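Local coordinates for protein CDA peptide synthetase I (Streptomyces coelicolor, PDB 4JN3) that belongs to the condensation-domain family of non-ribosomal peptide synthetases and forms the first condensation domain of a large multidomain synthetase, at residues A[30-35]-A[156-161]; A[64-69]-A[133-138]; A[82-87]-A[96-101]; A[279-284]-A[441-446]; A[407-412]-A[423-428]. All coordinates share one frame; numbering follows the deposited sequence.

Contact 1 of 5, residues A[30-35]-A[156-161]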
# COMPACT_ATOMS: atom_id res chain seq x y z
N ALA A 30 7.15 15.33 -3.34
CA ALA A 30 7.39 14.07 -2.64
C ALA A 30 6.08 13.34 -2.37
O ALA A 30 6.00 12.51 -1.46
CB ALA A 30 8.12 14.34 -1.33
N HIS A 31 5.06 13.65 -3.16
CA HIS A 31 3.74 13.10 -2.91
C HIS A 31 3.66 11.60 -3.16
O HIS A 31 2.72 10.94 -2.71
CB HIS A 31 2.67 13.85 -3.71
CG HIS A 31 2.50 15.27 -3.28
ND1 HIS A 31 2.06 15.62 -2.02
CD2 HIS A 31 2.74 16.44 -3.93
CE1 HIS A 31 2.03 16.94 -1.92
NE2 HIS A 31 2.44 17.46 -3.06
N TYR A 32 4.64 11.05 -3.87
CA TYR A 32 4.68 9.61 -4.10
C TYR A 32 5.68 8.88 -3.21
O TYR A 32 6.02 7.74 -3.47
CB TYR A 32 4.90 9.29 -5.57
CG TYR A 32 3.62 9.40 -6.36
CD1 TYR A 32 2.72 8.34 -6.41
CD2 TYR A 32 3.28 10.59 -7.00
CE1 TYR A 32 1.53 8.45 -7.11
CE2 TYR A 32 2.09 10.71 -7.69
CZ TYR A 32 1.22 9.64 -7.75
OH TYR A 32 0.04 9.76 -8.45
N ARG A 33 6.13 9.55 -2.14
CA ARG A 33 6.90 8.87 -1.10
C ARG A 33 5.94 8.10 -0.20
O ARG A 33 5.01 8.68 0.35
CB ARG A 33 7.69 9.88 -0.26
CG ARG A 33 8.86 10.56 -0.96
CD ARG A 33 9.97 9.58 -1.31
NE ARG A 33 10.36 8.74 -0.18
CZ ARG A 33 11.43 8.95 0.59
NH1 ARG A 33 12.24 9.97 0.38
NH2 ARG A 33 11.69 8.11 1.59
N THR A 34 6.18 6.80 -0.04
CA THR A 34 5.36 5.97 0.84
C THR A 34 6.27 5.19 1.79
O THR A 34 7.49 5.21 1.65
CB THR A 34 4.53 4.95 0.04
OG1 THR A 34 5.42 4.01 -0.58
CG2 THR A 34 3.69 5.65 -1.03
N GLY A 35 5.68 4.50 2.76
CA GLY A 35 6.52 3.83 3.73
C GLY A 35 5.77 2.88 4.63
O GLY A 35 4.54 2.89 4.70
N VAL A 156 10.01 4.33 0.51
CA VAL A 156 10.22 4.05 -0.91
C VAL A 156 9.59 5.11 -1.79
O VAL A 156 8.75 5.89 -1.34
CB VAL A 156 9.63 2.68 -1.31
CG1 VAL A 156 10.31 1.55 -0.54
CG2 VAL A 156 8.12 2.65 -1.08
N HIS A 157 9.98 5.14 -3.06
CA HIS A 157 9.16 5.82 -4.04
C HIS A 157 8.10 4.83 -4.51
O HIS A 157 8.42 3.68 -4.80
CB HIS A 157 9.98 6.33 -5.21
CG HIS A 157 9.26 7.34 -6.05
ND1 HIS A 157 8.19 7.01 -6.85
CD2 HIS A 157 9.44 8.68 -6.19
CE1 HIS A 157 7.74 8.10 -7.45
NE2 HIS A 157 8.49 9.12 -7.07
N HIS A 158 6.85 5.28 -4.57
CA HIS A 158 5.72 4.47 -5.02
C HIS A 158 6.04 3.73 -6.32
O HIS A 158 5.59 2.60 -6.54
CB HIS A 158 4.51 5.37 -5.23
CG HIS A 158 3.19 4.70 -5.03
ND1 HIS A 158 2.94 3.85 -3.97
CD2 HIS A 158 2.03 4.78 -5.73
CE1 HIS A 158 1.69 3.42 -4.04
NE2 HIS A 158 1.12 3.97 -5.10
N ILE A 159 6.83 4.36 -7.19
CA ILE A 159 7.11 3.78 -8.49
C ILE A 159 7.89 2.45 -8.45
O ILE A 159 7.85 1.68 -9.40
CB ILE A 159 7.82 4.79 -9.44
CG1 ILE A 159 7.49 4.45 -10.90
CG2 ILE A 159 9.32 4.80 -9.20
CD1 ILE A 159 8.02 5.46 -11.90
N VAL A 160 8.58 2.17 -7.34
CA VAL A 160 9.38 0.95 -7.28
C VAL A 160 8.83 -0.15 -6.38
O VAL A 160 9.16 -1.32 -6.57
CB VAL A 160 10.86 1.23 -6.89
CG1 VAL A 160 11.54 2.10 -7.94
CG2 VAL A 160 10.97 1.85 -5.50
N ILE A 161 7.98 0.21 -5.41
CA ILE A 161 7.52 -0.76 -4.41
C ILE A 161 6.07 -0.54 -4.02
O ILE A 161 5.69 0.54 -3.57
CB ILE A 161 8.40 -0.69 -3.14
CG1 ILE A 161 9.79 -1.28 -3.41
CG2 ILE A 161 7.73 -1.40 -1.96
CD1 ILE A 161 9.81 -2.79 -3.58
O HOH W 1 4.19 2.30 -2.10
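The Tyr32 ring presents an edge to His158: CB of His158 lies near the plane of the phenol, 3.7 Å from Tyr32 CD1. The two rings are inclined at 32°, too oblique a pairing to be either a stack or a T. Over one face of the His157 ring, offset toward its rim, sits the carbonyl O of Tyr32, and CB of the same tyrosine approaches His157 CE1 to 3.6 Å. At the His157 edge, Ile159 N donates in the ring plane to His157 ND1 (3.0 Å), while Gln23 bonds NE2.

The backbones pair antiparallel. Thr34 and Val156 form a hydrogen-bonded pair, Arg33 and His157 the adjoining non-hydrogen-bonded one, and His158 N closes on Tyr32 O at 2.8 Å. Val156 O also draws a weak bond from Arg33 NE, whose guanidinium is held mainly by Thr128 and by a salt bridge to Asp125. With chi1 at 66°, Thr34 OG1 sits between its backbone N and carbonyl carbon, hard against Val156 CG2 at 3.1 Å. The hydroxyl thereby meets a water, 2.6 Å from Thr34 OG1, that lies in the His158 ring plane 2.7 Å from His158 ND1 and donates to Ile161 O.

His157 and His158 open the HHxxxDG sequence signature of condensation domains. Bonds at both ring nitrogens of His157 fix its rotation, with ND1 acting as acceptor. For His158, the shared water at ND1 acts together with the packing of Thr34 CG2 and the Tyr32 edge against the ring.

Contact 2 of 5, residues A[64-69]-A[133-138]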
# COMPACT_ATOMS: atom_id res chain seq x y z
N CYS A 64 17.03 -1.54 -7.46
CA CYS A 64 18.28 -1.17 -8.11
C CYS A 64 18.02 -0.41 -9.40
O CYS A 64 18.89 -0.35 -10.28
CB CYS A 64 19.11 -2.41 -8.44
SG CYS A 64 19.74 -3.30 -7.02
N SER A 65 16.82 0.15 -9.52
CA SER A 65 16.40 0.76 -10.77
C SER A 65 16.31 2.28 -10.69
O SER A 65 16.11 2.86 -9.63
CB SER A 65 15.06 0.18 -11.22
OG SER A 65 15.17 -1.21 -11.51
N ARG A 66 16.49 2.91 -11.84
CA ARG A 66 16.18 4.31 -12.00
C ARG A 66 15.32 4.44 -13.25
O ARG A 66 15.17 3.49 -14.00
CB ARG A 66 17.45 5.15 -12.11
CG ARG A 66 18.35 4.81 -13.27
CD ARG A 66 19.51 5.79 -13.25
NE ARG A 66 20.43 5.64 -14.37
CZ ARG A 66 21.20 6.63 -14.82
NH1 ARG A 66 21.14 7.83 -14.25
NH2 ARG A 66 22.02 6.42 -15.84
N PHE A 67 14.76 5.63 -13.46
CA PHE A 67 13.87 5.84 -14.58
C PHE A 67 14.33 7.03 -15.41
O PHE A 67 14.65 8.09 -14.87
CB PHE A 67 12.43 6.02 -14.09
CG PHE A 67 11.92 4.83 -13.34
CD1 PHE A 67 12.27 4.62 -12.01
CD2 PHE A 67 11.10 3.90 -13.96
CE1 PHE A 67 11.82 3.52 -11.32
CE2 PHE A 67 10.64 2.79 -13.27
CZ PHE A 67 11.00 2.60 -11.95
N LEU A 68 14.39 6.83 -16.72
CA LEU A 68 14.87 7.84 -17.63
C LEU A 68 13.85 8.01 -18.75
O LEU A 68 12.86 7.29 -18.80
CB LEU A 68 16.23 7.42 -18.21
CG LEU A 68 17.32 7.15 -17.17
CD1 LEU A 68 18.54 6.49 -17.81
CD2 LEU A 68 17.72 8.44 -16.45
N THR A 69 14.10 8.97 -19.64
CA THR A 69 13.23 9.18 -20.79
C THR A 69 14.01 8.93 -22.08
O THR A 69 15.17 9.31 -22.19
CB THR A 69 12.66 10.61 -20.80
OG1 THR A 69 13.73 11.56 -20.87
CG2 THR A 69 11.86 10.87 -19.54
N ASP A 133 15.74 9.78 -11.55
CA ASP A 133 16.93 9.46 -12.34
C ASP A 133 18.09 8.92 -11.50
O ASP A 133 19.13 8.53 -12.04
CB ASP A 133 17.38 10.67 -13.18
CG ASP A 133 17.82 11.84 -12.32
OD1 ASP A 133 17.06 12.23 -11.41
OD2 ASP A 133 18.92 12.37 -12.56
N ARG A 134 17.93 8.91 -10.18
CA ARG A 134 18.96 8.39 -9.30
C ARG A 134 18.56 7.01 -8.79
O ARG A 134 17.54 6.86 -8.13
CB ARG A 134 19.19 9.34 -8.13
CG ARG A 134 19.44 10.78 -8.54
CD ARG A 134 20.50 10.85 -9.63
NE ARG A 134 21.80 10.37 -9.16
CZ ARG A 134 22.78 9.94 -9.96
NH1 ARG A 134 22.60 9.92 -11.28
NH2 ARG A 134 23.93 9.53 -9.44
N PRO A 135 19.39 5.98 -9.08
CA PRO A 135 19.04 4.59 -8.76
C PRO A 135 18.91 4.32 -7.26
O PRO A 135 19.55 5.01 -6.47
CB PRO A 135 20.22 3.80 -9.34
CG PRO A 135 21.36 4.77 -9.33
CD PRO A 135 20.74 6.10 -9.66
N GLY A 136 18.10 3.34 -6.88
CA GLY A 136 17.93 2.99 -5.48
C GLY A 136 16.93 3.90 -4.79
O GLY A 136 17.28 4.66 -3.89
N LEU A 137 15.68 3.81 -5.23
CA LEU A 137 14.64 4.72 -4.78
C LEU A 137 13.99 4.28 -3.47
O LEU A 137 12.77 4.14 -3.38
CB LEU A 137 13.59 4.89 -5.89
CG LEU A 137 14.18 5.60 -7.12
CD1 LEU A 137 13.38 5.32 -8.38
CD2 LEU A 137 14.27 7.10 -6.85
N SER A 138 14.82 4.05 -2.46
CA SER A 138 14.33 3.72 -1.14
C SER A 138 15.22 4.32 -0.05
O SER A 138 16.31 4.84 -0.34
CB SER A 138 14.21 2.20 -0.95
OG SER A 138 15.47 1.56 -0.96
O HOH W 2 15.11 1.66 -7.34
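Ser65 O faces the backbone of Pro135 and Gly136 where the extended strand 65-69 runs beside the irregular segment 133-138 in the opposite sense. Contact between the main chains is loose: Gly136 N reaches Ser65 O only weakly, at 3.4 Å, and the Pro135 CA-H points at the same oxygen. A water fills in, donating to Ser65 O (2.8 Å) and accepting from Leu137 N (3.1 Å). Leu137 is the centre of an inverse gamma turn.

Arg66 carries the side-chain contact. Its chain, extended from CG to NE, runs alongside Pro135 and brings NH1 to Asp133 O at 3.1 Å. That bond is almost straight, 173° at the hydrogen, and lies in both the guanidinium and the carbonyl planes. Arg66 CD is tight on Asp133 O, at 3.0 Å. The Arg134 guanidinium stands nearly perpendicular to that of Arg66, with 3.9 Å between Arg66 NH1 and Arg134 NH1, a like-charge approach. On the opposite side of the strand, Leu137 CD1 touches the edge of the Phe67 ring, 3.8 Å from Phe67 CE1.

Phe67 packs on helix 14-25, and the loop entering strand 138-146 lies along the edge of hairpin 65-69/75-79, joining it to the main sheet.

Contact 3 of 5, residues A[82-87]-A[96-101]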
# COMPACT_ATOMS: atom_id res chain seq x y z
N PRO A 82 24.35 -2.36 -7.33
CA PRO A 82 25.09 -1.65 -6.28
C PRO A 82 26.59 -1.80 -6.50
O PRO A 82 27.01 -2.62 -7.31
CB PRO A 82 24.68 -2.40 -5.00
CG PRO A 82 23.44 -3.17 -5.37
CD PRO A 82 23.61 -3.51 -6.81
N ALA A 83 27.37 -1.01 -5.78
CA ALA A 83 28.83 -1.10 -5.86
C ALA A 83 29.28 -2.46 -5.36
O ALA A 83 28.58 -3.10 -4.57
CB ALA A 83 29.46 0.01 -5.04
N PRO A 84 30.45 -2.93 -5.83
CA PRO A 84 30.98 -4.20 -5.33
C PRO A 84 31.17 -4.14 -3.81
O PRO A 84 31.35 -3.06 -3.25
CB PRO A 84 32.34 -4.30 -6.02
CG PRO A 84 32.18 -3.50 -7.27
CD PRO A 84 31.30 -2.35 -6.89
N GLU A 85 31.10 -5.30 -3.15
CA GLU A 85 31.27 -5.35 -1.71
C GLU A 85 32.56 -4.65 -1.30
O GLU A 85 33.62 -4.91 -1.87
CB GLU A 85 31.26 -6.80 -1.22
CG GLU A 85 31.39 -6.96 0.29
CD GLU A 85 30.18 -6.46 1.05
OE1 GLU A 85 29.14 -6.20 0.41
OE2 GLU A 85 30.26 -6.32 2.29
N GLY A 86 32.47 -3.75 -0.32
CA GLY A 86 33.64 -3.06 0.19
C GLY A 86 34.03 -1.80 -0.57
O GLY A 86 34.90 -1.05 -0.12
N SER A 87 33.40 -1.56 -1.71
CA SER A 87 33.75 -0.42 -2.55
C SER A 87 33.11 0.89 -2.08
O SER A 87 31.93 0.93 -1.73
CB SER A 87 33.35 -0.68 -4.01
OG SER A 87 33.46 0.51 -4.78
N VAL A 96 28.30 4.45 -15.01
CA VAL A 96 26.95 4.11 -14.57
C VAL A 96 26.86 4.29 -13.06
O VAL A 96 27.69 3.76 -12.33
CB VAL A 96 26.59 2.65 -14.92
CG1 VAL A 96 25.16 2.34 -14.46
CG2 VAL A 96 26.76 2.40 -16.41
N PRO A 97 25.84 5.03 -12.59
CA PRO A 97 25.72 5.20 -11.14
C PRO A 97 25.44 3.87 -10.45
O PRO A 97 24.71 3.04 -10.99
CB PRO A 97 24.52 6.15 -10.99
CG PRO A 97 23.74 5.98 -12.26
CD PRO A 97 24.76 5.71 -13.33
N TYR A 98 26.05 3.66 -9.29
CA TYR A 98 25.79 2.49 -8.47
C TYR A 98 24.59 2.77 -7.58
O TYR A 98 24.46 3.86 -7.04
CB TYR A 98 26.98 2.20 -7.56
CG TYR A 98 28.15 1.47 -8.20
CD1 TYR A 98 27.95 0.39 -9.05
CD2 TYR A 98 29.46 1.86 -7.92
CE1 TYR A 98 29.02 -0.28 -9.62
CE2 TYR A 98 30.53 1.20 -8.48
CZ TYR A 98 30.31 0.13 -9.33
OH TYR A 98 31.39 -0.53 -9.89
N THR A 99 23.71 1.78 -7.43
CA THR A 99 22.64 1.88 -6.44
C THR A 99 23.26 1.92 -5.05
O THR A 99 23.95 0.98 -4.66
CB THR A 99 21.66 0.70 -6.55
OG1 THR A 99 20.83 0.89 -7.70
CG2 THR A 99 20.79 0.60 -5.31
N PRO A 100 23.03 3.00 -4.31
CA PRO A 100 23.58 3.05 -2.96
C PRO A 100 22.75 2.19 -2.02
O PRO A 100 21.54 2.02 -2.24
CB PRO A 100 23.47 4.53 -2.59
CG PRO A 100 22.31 5.02 -3.38
CD PRO A 100 22.30 4.23 -4.66
N VAL A 101 23.38 1.65 -0.99
CA VAL A 101 22.68 0.88 0.03
C VAL A 101 23.17 1.33 1.39
O VAL A 101 24.31 1.07 1.77
CB VAL A 101 22.92 -0.63 -0.13
CG1 VAL A 101 22.18 -1.39 0.97
CG2 VAL A 101 22.46 -1.11 -1.50
O HOH W 3 26.29 0.46 -3.47
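Pro82 and Thr99 bring their backbones close without a direct hydrogen bond: the Pro82 CA-H addresses Thr99 O, with 3.3 Å between Pro82 CA and that oxygen, and a water spans the gap, accepting from Ala83 N (2.9 Å) and donating to Thr99 O (2.7 Å). With its CG opposite the carbonyl carbon (chi1 -81°), Tyr98 turns one ring face to Ala83. Ala83 CA stands 3.5 Å from the Tyr98 ring centroid and 10° off the normal, a CH-pi contact over the middle of the face, while Ala83 CB comes to 3.4 Å from Tyr98 CD2. The Pro84 side chain crosses the phenol at about a right angle, with Pro84 CD 3.5 Å from Tyr98 OH.

Both segments belong to the long irregular connection between strand 75-79 and strand 103-107, an outermost strand of the main sheet of this condensation domain, so the tyrosine face closes a surface loop on itself. A type II turn from Pro84 to Ser87 reverses the chain just beyond the ring.

Toward the protein body, Pro82 CB meets Val101 CG2 at 4.3 Å, and Val101 packs on Leu53, Arg54 and Val57 of helix 46-58. Thr99 OG1 is hydrogen-bonded to Cys80 O.

Contact 4 of 5, residues A[279-284]-A[441-446]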
# COMPACT_ATOMS: atom_id res chain seq x y z
N LEU A 279 -20.78 5.32 5.24
CA LEU A 279 -21.02 6.36 4.25
C LEU A 279 -22.51 6.62 4.08
O LEU A 279 -22.96 7.76 4.01
CB LEU A 279 -20.42 5.98 2.90
CG LEU A 279 -18.89 5.96 2.82
CD1 LEU A 279 -18.45 5.54 1.43
CD2 LEU A 279 -18.35 7.33 3.16
N HIS A 280 -23.28 5.54 4.00
CA HIS A 280 -24.73 5.64 3.85
C HIS A 280 -25.37 6.40 5.01
O HIS A 280 -26.20 7.29 4.79
CB HIS A 280 -25.36 4.25 3.74
CG HIS A 280 -26.85 4.25 3.87
ND1 HIS A 280 -27.68 4.88 2.96
CD2 HIS A 280 -27.67 3.73 4.81
CE1 HIS A 280 -28.94 4.73 3.33
NE2 HIS A 280 -28.96 4.03 4.45
N ARG A 281 -24.98 6.06 6.23
CA ARG A 281 -25.56 6.69 7.42
C ARG A 281 -25.10 8.13 7.58
O ARG A 281 -25.81 8.95 8.17
CB ARG A 281 -25.23 5.88 8.68
CG ARG A 281 -25.96 4.55 8.78
CD ARG A 281 -27.45 4.76 9.01
NE ARG A 281 -27.69 5.57 10.20
CZ ARG A 281 -27.70 5.09 11.44
NH1 ARG A 281 -27.51 3.79 11.65
NH2 ARG A 281 -27.92 5.90 12.47
N THR A 282 -23.92 8.44 7.05
CA THR A 282 -23.35 9.78 7.17
C THR A 282 -23.96 10.77 6.18
O THR A 282 -24.24 11.91 6.53
CB THR A 282 -21.82 9.76 6.96
OG1 THR A 282 -21.20 9.02 8.02
CG2 THR A 282 -21.26 11.18 6.95
N THR A 283 -24.16 10.31 4.95
CA THR A 283 -24.59 11.20 3.87
C THR A 283 -26.03 10.96 3.45
O THR A 283 -26.65 11.82 2.81
CB THR A 283 -23.69 11.03 2.64
OG1 THR A 283 -23.88 9.72 2.09
CG2 THR A 283 -22.23 11.22 3.02
N GLY A 284 -26.57 9.81 3.81
CA GLY A 284 -27.92 9.45 3.42
C GLY A 284 -27.94 8.86 2.02
O GLY A 284 -28.97 8.37 1.55
N ALA A 441 -28.98 -7.05 12.45
CA ALA A 441 -29.58 -5.75 12.73
C ALA A 441 -29.76 -4.92 11.46
O ALA A 441 -28.99 -5.05 10.51
CB ALA A 441 -28.73 -4.99 13.74
N THR A 442 -30.79 -4.08 11.45
CA THR A 442 -31.04 -3.18 10.33
C THR A 442 -30.06 -2.01 10.35
O THR A 442 -29.93 -1.33 11.37
CB THR A 442 -32.49 -2.64 10.38
OG1 THR A 442 -33.41 -3.73 10.24
CG2 THR A 442 -32.72 -1.65 9.26
N VAL A 443 -29.36 -1.79 9.24
CA VAL A 443 -28.34 -0.74 9.18
C VAL A 443 -28.87 0.63 9.62
O VAL A 443 -28.20 1.36 10.35
CB VAL A 443 -27.73 -0.63 7.77
CG1 VAL A 443 -26.92 0.65 7.63
CG2 VAL A 443 -26.86 -1.85 7.48
N ASP A 444 -30.08 0.96 9.18
CA ASP A 444 -30.68 2.26 9.51
C ASP A 444 -31.00 2.40 11.00
O ASP A 444 -31.26 3.51 11.47
CB ASP A 444 -31.93 2.52 8.68
CG ASP A 444 -31.63 2.71 7.21
OD1 ASP A 444 -30.51 3.16 6.90
OD2 ASP A 444 -32.50 2.41 6.38
N GLU A 445 -30.96 1.30 11.74
CA GLU A 445 -31.31 1.31 13.16
C GLU A 445 -30.10 1.18 14.07
O GLU A 445 -30.20 1.38 15.28
CB GLU A 445 -32.31 0.19 13.47
CG GLU A 445 -33.65 0.34 12.78
CD GLU A 445 -34.60 -0.79 13.10
OE1 GLU A 445 -34.25 -1.66 13.93
OE2 GLU A 445 -35.71 -0.82 12.52
N VAL A 446 -28.94 0.86 13.50
CA VAL A 446 -27.74 0.65 14.31
C VAL A 446 -27.21 1.95 14.91
O VAL A 446 -27.16 2.98 14.24
CB VAL A 446 -26.63 -0.03 13.48
CG1 VAL A 446 -25.40 -0.27 14.35
CG2 VAL A 446 -27.13 -1.35 12.90
O HOH W 4 -31.88 3.77 4.08
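Bends at chi2 (-69°) and chi3 (-56°) of Arg281 curl its chain past Val443 and deliver NH1 to the backbone of 441-446, while His280, with CG opposite its own main-chain N (chi1 168°), swings its imidazole toward Asp444. One nitrogen of the arginine serves two carbonyls. Arg281 NH1 donates to Val446 O at 2.7 Å, within the guanidinium plane and onto a lone pair of the oxygen, and to Val443 O at 2.8 Å, with that acceptor tilted out of the plane. Asp444 O lies over one guanidinium face.

The setting is the C-terminal end of helix 267-283, where Gly284 leaves helical geometry with positive phi, set against the turn that follows helix 418-437. In that turn Val443 O also accepts from Val446 N, giving this oxygen two donors.

His280 and Asp444 form a His-carboxylate hydrogen bond: NE2 reaches the syn lone pair of OD1 in the ring plane, 3.0 Å between His280 NE2 and Asp444 OD1. A water 3.0 Å from His280 NE2 donates to Asp444 OD2. ND1 is bonded to Ala285 O, and with an acceptor at each nitrogen the imidazole is probably inclined toward its protonated form.

Contact 5 of 5, residues A[407-412]-A[423-428]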
# COMPACT_ATOMS: atom_id res chain seq x y z
N VAL A 407 -5.57 0.68 12.47
CA VAL A 407 -6.42 1.37 11.51
C VAL A 407 -5.84 2.76 11.23
O VAL A 407 -5.73 3.58 12.14
CB VAL A 407 -7.87 1.51 12.02
CG1 VAL A 407 -8.73 2.20 10.97
CG2 VAL A 407 -8.45 0.14 12.36
N ASP A 408 -5.44 2.99 9.99
CA ASP A 408 -4.87 4.28 9.61
C ASP A 408 -5.85 5.04 8.73
O ASP A 408 -6.27 4.56 7.68
CB ASP A 408 -3.55 4.09 8.86
CG ASP A 408 -2.38 3.85 9.78
OD1 ASP A 408 -2.56 3.22 10.84
OD2 ASP A 408 -1.26 4.30 9.45
N PHE A 409 -6.22 6.24 9.16
CA PHE A 409 -6.97 7.14 8.31
C PHE A 409 -5.98 8.11 7.68
O PHE A 409 -5.32 8.88 8.38
CB PHE A 409 -8.04 7.88 9.11
CG PHE A 409 -9.38 7.18 9.14
CD1 PHE A 409 -9.46 5.82 9.39
CD2 PHE A 409 -10.55 7.89 8.92
CE1 PHE A 409 -10.69 5.18 9.42
CE2 PHE A 409 -11.78 7.25 8.95
CZ PHE A 409 -11.85 5.89 9.20
N GLU A 410 -5.85 8.04 6.36
CA GLU A 410 -4.91 8.88 5.63
C GLU A 410 -5.70 9.89 4.82
O GLU A 410 -6.31 9.53 3.82
CB GLU A 410 -4.05 8.04 4.69
CG GLU A 410 -3.35 6.86 5.38
CD GLU A 410 -2.49 6.05 4.43
OE1 GLU A 410 -2.79 6.01 3.22
OE2 GLU A 410 -1.50 5.46 4.90
N GLY A 411 -5.67 11.15 5.25
CA GLY A 411 -6.51 12.15 4.62
C GLY A 411 -5.73 13.21 3.85
O GLY A 411 -4.67 13.66 4.29
N ASN A 412 -6.26 13.59 2.70
CA ASN A 412 -5.71 14.71 1.94
C ASN A 412 -5.76 15.95 2.82
O ASN A 412 -6.82 16.26 3.38
CB ASN A 412 -6.53 14.89 0.66
CG ASN A 412 -6.04 16.05 -0.18
OD1 ASN A 412 -5.96 17.18 0.29
ND2 ASN A 412 -5.73 15.78 -1.44
N VAL A 423 -11.45 12.24 14.73
CA VAL A 423 -12.87 12.21 15.05
C VAL A 423 -13.63 11.22 14.17
O VAL A 423 -14.44 10.43 14.65
CB VAL A 423 -13.52 13.61 14.91
CG1 VAL A 423 -15.04 13.49 14.93
CG2 VAL A 423 -13.02 14.53 16.02
N LEU A 424 -13.37 11.28 12.87
CA LEU A 424 -14.04 10.41 11.90
C LEU A 424 -13.67 8.95 12.14
O LEU A 424 -14.52 8.06 12.06
CB LEU A 424 -13.64 10.81 10.48
CG LEU A 424 -14.46 10.21 9.34
CD1 LEU A 424 -15.90 10.69 9.42
CD2 LEU A 424 -13.84 10.56 7.99
N GLN A 425 -12.39 8.72 12.42
CA GLN A 425 -11.87 7.38 12.65
C GLN A 425 -12.54 6.72 13.85
O GLN A 425 -12.95 5.56 13.78
CB GLN A 425 -10.36 7.48 12.88
CG GLN A 425 -9.64 6.16 13.06
CD GLN A 425 -8.16 6.39 13.24
OE1 GLN A 425 -7.33 5.87 12.49
NE2 GLN A 425 -7.81 7.20 14.24
N GLU A 426 -12.65 7.47 14.94
CA GLU A 426 -13.28 6.96 16.16
C GLU A 426 -14.73 6.60 15.91
O GLU A 426 -15.19 5.53 16.29
CB GLU A 426 -13.17 7.98 17.30
CG GLU A 426 -13.95 7.59 18.55
CD GLU A 426 -13.36 6.39 19.26
OE1 GLU A 426 -12.25 5.96 18.88
OE2 GLU A 426 -14.01 5.87 20.19
N ARG A 427 -15.46 7.51 15.26
CA ARG A 427 -16.86 7.25 14.95
C ARG A 427 -17.00 6.02 14.05
O ARG A 427 -17.89 5.20 14.25
CB ARG A 427 -17.52 8.48 14.32
CG ARG A 427 -17.57 9.68 15.26
CD ARG A 427 -18.25 10.88 14.64
NE ARG A 427 -19.55 10.51 14.07
CZ ARG A 427 -19.81 10.49 12.77
NH1 ARG A 427 -18.86 10.83 11.90
NH2 ARG A 427 -21.01 10.15 12.34
N PHE A 428 -16.09 5.88 13.08
CA PHE A 428 -16.14 4.71 12.21
C PHE A 428 -15.87 3.38 12.92
O PHE A 428 -16.65 2.43 12.77
CB PHE A 428 -15.17 4.82 11.03
CG PHE A 428 -15.02 3.54 10.26
CD1 PHE A 428 -16.06 3.06 9.48
CD2 PHE A 428 -13.86 2.79 10.35
CE1 PHE A 428 -15.94 1.87 8.79
CE2 PHE A 428 -13.73 1.59 9.66
CZ PHE A 428 -14.78 1.13 8.88
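Phe409 supplies most of the apolar contact. Its ring lies under the aliphatic part of Gln425: the Gln425 CA-H makes a CH-pi contact with one face, CA standing 3.8 Å from the centroid of the Phe409 ring and 15° off the normal, and Gln425 CG adds to the same cover at 3.7 Å from Phe409 CD1. The glutamine chain extends past the ring in the direction opposed to that of the phenylalanine, since its CG is trans to the main-chain N (chi1 -177°), and its amide lies beside the main chain at Val407.

Edge contacts come from the helix on either side in sequence. Leu424 CG touches Phe409 CE2 at 4.0 Å, and Phe428 CD2 touches Phe409 CZ at 3.9 Å, both near the plane of the Phe409 ring. The two phenylalanine side chains cross obliquely, and Phe428 in turn meets Phe278 edge-to-face.

Geometrically, strand 407-411 and helix 423-428 pass 9.2 Å apart at 140° between their directions. This is helix-on-sheet packing of an alpha/beta layer: helix 418-437 covers one face of the sheet containing strand 404-411, with Leu393 and Ile395 of the neighbouring strand also against Phe409, consistent with the C-terminal half of the CAT-like fold of condensation domains.

How the contacts relate
From the N terminus, the segment 30-35 of contact 1 opens a loop that closes only at 156-161. Contact 2 (64-69 with 133-138) nests within it, and contact 3 (82-87 with 96-101) within contact 2. These three touch in sequence: His157 N probably bonds Leu137 O, and Arg66 and Pro135 pack on Pro97 and Thr99. Together they join the sheet of strands 33-40 and 149-157 to hairpin 65-69/75-79 and to the loop before strand 103-107. In series follows contact 4, whose loop from 279-284 to 441-446 encloses contact 5 (407-412 with 423-428); this pair ties helix 418-437 and its following turn to helix 267-283 and to the sheet with strand 404-411. Contacts 1 and 5 come within about 7 Å at their nearest atoms.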